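Local coordinates for protein transcription initiation factor tfiid subunit 72/90-100 KDA (Encephalitozoon cuniculi, PDB 2J4B) that is the N-terminal domain of TAF5, a component of the TFIID and SAGA complexes, probably helping to mediate regulation of RNA polymerase transcription, at residues I41-I46 / Q82-N87; K60-H65 / Q74-Y79. All blocks are in the same frame, centred on the assembly; numbering follows the deposited sequence.

In the fold
The chain runs from helix 8-21 through helices 24-30, 34-47 and 51-61 before turning into helices 69-75, 81-86 and 88-95. Contact 2 (60-65 with 74-79) closes a short loop of eight intervening residues, bringing the C-terminal end of helix 51-61 to that of helix 69-75; residues 66-67 within it are not modelled. Contact 1 (41-46 with 82-87) spans 35 residues, joins helices 34-47 and 81-86, and encloses contact 2 without crossing it. Their centres lie about 12 Å apart. They also touch directly: Phe43 CZ is 3.5 Å from Phe75 CE1, and Tyr42 OH is 2.7 Å from Ile78 O, probably a weak hydrogen bond.

Contact 1: I41-I46 / Q82-N87; sequences IYFDLI and QHIHEN
Phe43 and Ile84 mark the closest backbone approach of the helical residues 41-46 to the short helix 81-86, with Phe43 CA and Ile84 CA 8.0 Å apart. At that separation side chains must bridge the gap, and Ile84 does most of it: it supplies 84 of the 139 Å² buried between the segments. Its CA-CB bond points toward helix 34-47, and its outer torsion is extended (chi2 165°), which carries CD1 outward as the contacting tip. This one methyl meets two partners. It reaches Ile46 CG2 tip to tip at 3.8 Å, and it rests over one face of the Phe43 ring, 4.2 Å from Phe43 CG and displaced toward the rim. Ile46 divides its branches: with CG1 beside the backbone N (chi1 -74°), CD1 turns back over the Tyr42 ring, 3.8 Å above its plane, while CG2 is left to face Ile84. Helix 88-95 completes the surroundings, Ala90 and Lys94 touching Phe43 and Lys94 also touching Ile84. Within residues 82-87, side chains bond along the short helix. Asn87 ND2 donates to His83 O at 2.6 Å, nearly straight at 174° and on a carbonyl lone pair. Gln82 NE2 bonds Glu86 OE1 at 3.1 Å, meeting the carboxylate from above its plane. All three touching residues are buried and only hydrocarbon atoms meet, so this helix packing in the mostly helical NTD2 domain of TAF5 rests on burial of apolar surface and close fit, with no directional bond between the segments.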
loop_
_atom_site.group_PDB
_atom_site.type_symbol
_atom_site.label_atom_id
_atom_site.label_comp_id
_atom_site.label_asym_id
_atom_site.label_seq_id
_atom_site.Cartn_x
_atom_site.Cartn_y
_atom_site.Cartn_z
ATOM N N ILE A 41 2.128 -4.629 -2.708
ATOM C CA ILE A 41 3.297 -4.759 -3.595
ATOM C C ILE A 41 4.146 -5.998 -3.262
ATOM O O ILE A 41 4.558 -6.749 -4.150
ATOM C CB ILE A 41 4.168 -3.478 -3.544
ATOM C CG1 ILE A 41 3.380 -2.306 -4.169
ATOM C CG2 ILE A 41 5.496 -3.696 -4.247
ATOM C CD1 ILE A 41 3.993 -0.946 -3.908
ATOM N N TYR A 42 4.382 -6.211 -1.974
ATOM C CA TYR A 42 5.068 -7.391 -1.483
ATOM C C TYR A 42 4.388 -8.687 -1.925
ATOM O O TYR A 42 5.035 -9.595 -2.433
ATOM C CB TYR A 42 5.094 -7.327 0.028
ATOM C CG TYR A 42 5.865 -8.421 0.729
ATOM C CD1 TYR A 42 7.252 -8.529 0.584
ATOM C CD2 TYR A 42 5.219 -9.312 1.583
ATOM C CE1 TYR A 42 7.969 -9.509 1.246
ATOM C CE2 TYR A 42 5.939 -10.305 2.253
ATOM C CZ TYR A 42 7.316 -10.388 2.075
ATOM O OH TYR A 42 8.041 -11.356 2.726
ATOM N N PHE A 43 3.082 -8.784 -1.708
ATOM C CA PHE A 43 2.334 -9.961 -2.129
ATOM C C PHE A 43 2.337 -10.127 -3.654
ATOM O O PHE A 43 2.320 -11.258 -4.164
ATOM C CB PHE A 43 0.903 -9.877 -1.613
ATOM C CG PHE A 43 0.750 -10.239 -0.155
ATOM C CD1 PHE A 43 1.849 -10.465 0.652
ATOM C CD2 PHE A 43 -0.514 -10.323 0.412
ATOM C CE1 PHE A 43 1.693 -10.786 1.973
ATOM C CE2 PHE A 43 -0.675 -10.646 1.752
ATOM C CZ PHE A 43 0.426 -10.862 2.529
ATOM N N ASP A 44 2.365 -9.010 -4.384
ATOM C CA ASP A 44 2.349 -9.064 -5.847
ATOM C C ASP A 44 3.697 -9.521 -6.448
ATOM O O ASP A 44 3.722 -10.244 -7.452
ATOM C CB ASP A 44 1.905 -7.733 -6.422
ATOM C CG ASP A 44 0.404 -7.643 -6.571
ATOM O OD1 ASP A 44 -0.214 -8.708 -6.778
ATOM O OD2 ASP A 44 -0.179 -6.525 -6.488
ATOM N N LEU A 45 4.805 -9.125 -5.825
ATOM C CA LEU A 45 6.126 -9.607 -6.219
ATOM C C LEU A 45 6.291 -11.106 -5.949
ATOM O O LEU A 45 6.962 -11.830 -6.717
ATOM C CB LEU A 45 7.227 -8.816 -5.503
ATOM C CG LEU A 45 7.376 -7.345 -5.930
ATOM C CD1 LEU A 45 8.287 -6.595 -4.917
ATOM C CD2 LEU A 45 7.873 -7.178 -7.380
ATOM N N ILE A 46 5.685 -11.563 -4.858
ATOM C CA ILE A 46 5.674 -12.983 -4.501
ATOM C C ILE A 46 4.877 -13.814 -5.515
ATOM O O ILE A 46 5.313 -14.883 -5.954
ATOM C CB ILE A 46 5.083 -13.190 -3.100
ATOM C CG1 ILE A 46 6.085 -12.744 -2.025
ATOM C CG2 ILE A 46 4.711 -14.638 -2.873
ATOM C CD1 ILE A 46 5.472 -12.697 -0.629
ATOM N N GLN A 82 2.568 -20.247 -1.472
ATOM C CA GLN A 82 2.033 -21.203 -0.512
ATOM C C GLN A 82 1.888 -20.574 0.879
ATOM O O GLN A 82 0.939 -20.862 1.589
ATOM C CB GLN A 82 2.930 -22.446 -0.449
ATOM C CG GLN A 82 2.662 -23.405 0.720
ATOM C CD GLN A 82 1.264 -23.996 0.709
ATOM O OE1 GLN A 82 0.549 -23.922 -0.298
ATOM N NE2 GLN A 82 0.859 -24.571 1.835
ATOM N N HIS A 83 2.834 -19.720 1.265
ATOM C CA HIS A 83 2.818 -19.097 2.592
ATOM C C HIS A 83 1.646 -18.137 2.728
ATOM O O HIS A 83 1.139 -17.926 3.820
ATOM C CB HIS A 83 4.111 -18.329 2.866
ATOM C CG HIS A 83 5.310 -19.198 3.045
ATOM N ND1 HIS A 83 6.595 -18.717 2.925
ATOM C CD2 HIS A 83 5.428 -20.516 3.340
ATOM C CE1 HIS A 83 7.454 -19.698 3.137
ATOM N NE2 HIS A 83 6.772 -20.800 3.395
ATOM N N ILE A 84 1.232 -17.538 1.618
ATOM C CA ILE A 84 0.072 -16.647 1.632
ATOM C C ILE A 84 -1.196 -17.467 1.812
ATOM O O ILE A 84 -2.099 -17.063 2.542
ATOM C CB ILE A 84 -0.033 -15.805 0.338
ATOM C CG1 ILE A 84 1.155 -14.848 0.223
ATOM C CG2 ILE A 84 -1.342 -15.028 0.313
ATOM C CD1 ILE A 84 1.332 -14.250 -1.176
ATOM N N HIS A 85 -1.256 -18.619 1.150
ATOM C CA HIS A 85 -2.412 -19.507 1.243
ATOM C C HIS A 85 -2.601 -20.146 2.639
ATOM O O HIS A 85 -3.738 -20.420 3.049
ATOM C CB HIS A 85 -2.335 -20.607 0.171
ATOM C CG HIS A 85 -2.920 -20.209 -1.151
ATOM N ND1 HIS A 85 -2.236 -19.440 -2.072
ATOM C CD2 HIS A 85 -4.129 -20.471 -1.708
ATOM C CE1 HIS A 85 -2.998 -19.245 -3.134
ATOM N NE2 HIS A 85 -4.152 -19.859 -2.941
ATOM N N GLU A 86 -1.508 -20.394 3.355
ATOM C CA GLU A 86 -1.590 -21.160 4.598
ATOM C C GLU A 86 -1.704 -20.263 5.846
ATOM O O GLU A 86 -2.056 -20.731 6.911
ATOM C CB GLU A 86 -0.412 -22.145 4.727
ATOM C CG GLU A 86 0.926 -21.518 5.119
ATOM C CD GLU A 86 2.123 -22.453 4.926
ATOM O OE1 GLU A 86 1.941 -23.631 4.532
ATOM O OE2 GLU A 86 3.260 -21.992 5.174
ATOM N N ASN A 87 -1.405 -18.982 5.691
ATOM C CA ASN A 87 -1.520 -18.006 6.760
ATOM C C ASN A 87 -2.696 -17.068 6.488
ATOM O O ASN A 87 -2.676 -16.277 5.525
ATOM C CB ASN A 87 -0.222 -17.215 6.869
ATOM C CG ASN A 87 0.945 -18.082 7.290
ATOM O OD1 ASN A 87 1.118 -18.370 8.486
ATOM N ND2 ASN A 87 1.757 -18.509 6.316
#

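Contact 2: K60-H65 / Q74-Y79; sequences KYRGDH and QFESIY
Arg62 has CG lodged between its backbone N and carbonyl carbon (chi1 70°), runs extended through chi2 and then bends at chi3, which takes its guanidinium across to Glu76. Glu76 answers with CG opposite its backbone N (chi1 161°) and an extended chain beyond, so that the carboxylate stands out from the turn. The backbones stay apart, with Arg62 CA and Glu76 CA, the nearest pair, separated by 9.4 Å. The side chains meet at an oblique angle as a salt bridge, where Glu76 OE1 lies near the guanidinium plane at its edge. It is 3.4 Å from Arg62 NH2 and 3.7 Å from Arg62 NH1, an unequal approach by a single oxygen. The NH2 donor gives a fairly straight but long bond that counts as weak. With the guanidinium and carboxylate planes 59° apart, the two groups do not pair in the flat, two-oxygen manner. Arg62's stronger polar partner is Glu59, which forms a salt bridge with NH1; Glu76 is the weaker second. Glu76 sits in a type I beta turn from Phe75 to Ile78, closed by Ile78 N donating to Phe75 O, and its side chain touches Phe58 of helix 51-61. Burial is a modest 75 Å²; both residues are partly exposed, and Arg62 touches a crystal neighbour, so its pose may partly reflect packing. This surface salt bridge of the NTD2 domain is probably screened by solvent; Arg62, shared by two glutamates, would probably offset part of their charge and weakly link helix 51-61 to the turn 75-78.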
loop_
_atom_site.group_PDB
_atom_site.type_symbol
_atom_site.label_atom_id
_atom_site.label_comp_id
_atom_site.label_asym_id
_atom_site.label_seq_id
_atom_site.Cartn_x
_atom_site.Cartn_y
_atom_site.Cartn_z
ATOM N N LYS A 60 13.326 -2.819 2.940
ATOM C CA LYS A 60 13.716 -1.438 2.717
ATOM C C LYS A 60 12.710 -0.471 3.319
ATOM O O LYS A 60 13.090 0.443 4.040
ATOM C CB LYS A 60 13.881 -1.164 1.223
ATOM C CG LYS A 60 14.290 0.270 0.900
ATOM C CD LYS A 60 14.549 0.480 -0.586
ATOM C CE LYS A 60 15.881 -0.092 -1.016
ATOM N NZ LYS A 60 15.813 -1.567 -1.243
ATOM N N TYR A 61 11.425 -0.694 3.050
ATOM C CA TYR A 61 10.385 0.239 3.470
ATOM C C TYR A 61 9.539 -0.228 4.660
ATOM O O TYR A 61 8.550 0.419 4.984
ATOM C CB TYR A 61 9.461 0.558 2.290
ATOM C CG TYR A 61 10.191 1.013 1.052
ATOM C CD1 TYR A 61 10.734 2.289 0.967
ATOM C CD2 TYR A 61 10.335 0.164 -0.036
ATOM C CE1 TYR A 61 11.413 2.700 -0.164
ATOM C CE2 TYR A 61 11.012 0.563 -1.170
ATOM C CZ TYR A 61 11.546 1.830 -1.233
ATOM O OH TYR A 61 12.228 2.200 -2.373
ATOM N N ARG A 62 9.916 -1.320 5.321
ATOM C CA ARG A 62 9.148 -1.808 6.477
ATOM C C ARG A 62 9.170 -0.875 7.692
ATOM O O ARG A 62 8.282 -0.954 8.540
ATOM C CB ARG A 62 9.623 -3.194 6.917
ATOM C CG ARG A 62 10.993 -3.225 7.564
ATOM C CD ARG A 62 11.433 -4.651 7.821
ATOM N NE ARG A 62 10.736 -5.263 8.953
ATOM C CZ ARG A 62 10.877 -6.532 9.316
ATOM N NH1 ARG A 62 11.684 -7.313 8.631
ATOM N NH2 ARG A 62 10.216 -7.017 10.356
ATOM N N GLY A 63 10.179 -0.006 7.776
ATOM C CA GLY A 63 10.306 0.938 8.888
ATOM C C GLY A 63 9.623 2.266 8.603
ATOM O O GLY A 63 9.734 3.217 9.384
ATOM N N ASP A 64 8.917 2.337 7.477
ATOM C CA ASP A 64 8.180 3.544 7.121
ATOM C C ASP A 64 6.787 3.521 7.746
ATOM O O ASP A 64 6.040 4.498 7.676
ATOM C CB ASP A 64 8.064 3.665 5.611
ATOM C CG ASP A 64 9.407 3.858 4.935
ATOM O OD1 ASP A 64 10.448 3.804 5.621
ATOM O OD2 ASP A 64 9.425 4.055 3.705
ATOM N N HIS A 65 6.448 2.388 8.348
ATOM C CA HIS A 65 5.185 2.216 9.041
ATOM C C HIS A 65 5.240 0.921 9.847
ATOM O O HIS A 65 5.296 -0.168 9.273
ATOM C CB HIS A 65 4.007 2.183 8.051
ATOM C CG HIS A 65 4.334 1.553 6.732
ATOM N ND1 HIS A 65 4.922 0.313 6.626
ATOM C CD2 HIS A 65 4.159 1.997 5.464
ATOM C CE1 HIS A 65 5.105 0.023 5.350
ATOM N NE2 HIS A 65 4.647 1.028 4.625
ATOM N N GLN A 74 4.664 -10.475 11.292
ATOM C CA GLN A 74 3.889 -11.627 10.824
ATOM C C GLN A 74 4.160 -11.886 9.335
ATOM O O GLN A 74 4.325 -13.034 8.919
ATOM C CB GLN A 74 2.391 -11.427 11.059
ATOM C CG GLN A 74 1.862 -11.993 12.380
ATOM C CD GLN A 74 0.342 -11.922 12.464
ATOM O OE1 GLN A 74 -0.226 -10.857 12.683
ATOM N NE2 GLN A 74 -0.320 -13.057 12.267
ATOM N N PHE A 75 4.230 -10.823 8.541
ATOM C CA PHE A 75 4.463 -10.954 7.098
ATOM C C PHE A 75 5.919 -11.263 6.745
ATOM O O PHE A 75 6.192 -11.861 5.719
ATOM C CB PHE A 75 4.054 -9.685 6.368
ATOM C CG PHE A 75 2.592 -9.389 6.434
ATOM C CD1 PHE A 75 1.672 -10.230 5.845
ATOM C CD2 PHE A 75 2.132 -8.242 7.043
ATOM C CE1 PHE A 75 0.323 -9.927 5.886
ATOM C CE2 PHE A 75 0.801 -7.961 7.085
ATOM C CZ PHE A 75 -0.101 -8.799 6.508
ATOM N N GLU A 76 6.847 -10.831 7.584
ATOM C CA GLU A 76 8.269 -11.119 7.385
ATOM C C GLU A 76 8.549 -12.578 6.983
ATOM O O GLU A 76 9.416 -12.830 6.151
ATOM C CB GLU A 76 9.041 -10.767 8.661
ATOM C CG GLU A 76 10.407 -11.411 8.785
ATOM C CD GLU A 76 10.922 -11.380 10.209
ATOM O OE1 GLU A 76 11.080 -10.264 10.760
ATOM O OE2 GLU A 76 11.170 -12.471 10.773
ATOM N N SER A 77 7.812 -13.525 7.568
ATOM C CA SER A 77 8.031 -14.955 7.327
ATOM C C SER A 77 7.277 -15.486 6.116
ATOM O O SER A 77 7.355 -16.671 5.821
ATOM C CB SER A 77 7.626 -15.786 8.563
ATOM O OG SER A 77 6.231 -16.113 8.564
ATOM N N ILE A 78 6.544 -14.619 5.424
ATOM C CA ILE A 78 5.775 -15.007 4.242
ATOM C C ILE A 78 6.530 -14.684 2.951
ATOM O O ILE A 78 6.511 -13.536 2.513
ATOM C CB ILE A 78 4.440 -14.253 4.216
ATOM C CG1 ILE A 78 3.603 -14.624 5.435
ATOM C CG2 ILE A 78 3.650 -14.551 2.933
ATOM C CD1 ILE A 78 2.350 -13.808 5.544
ATOM N N TYR A 79 7.180 -15.691 2.355
ATOM C CA TYR A 79 8.009 -15.505 1.151
ATOM C C TYR A 79 7.378 -16.045 -0.131
ATOM O O TYR A 79 7.624 -15.517 -1.207
ATOM C CB TYR A 79 9.380 -16.196 1.303
ATOM C CG TYR A 79 10.061 -15.928 2.614
ATOM C CD1 TYR A 79 10.524 -14.654 2.929
ATOM C CD2 TYR A 79 10.241 -16.942 3.546
ATOM C CE1 TYR A 79 11.146 -14.399 4.131
ATOM C CE2 TYR A 79 10.865 -16.688 4.759
ATOM C CZ TYR A 79 11.307 -15.412 5.042
ATOM O OH TYR A 79 11.924 -15.152 6.237
#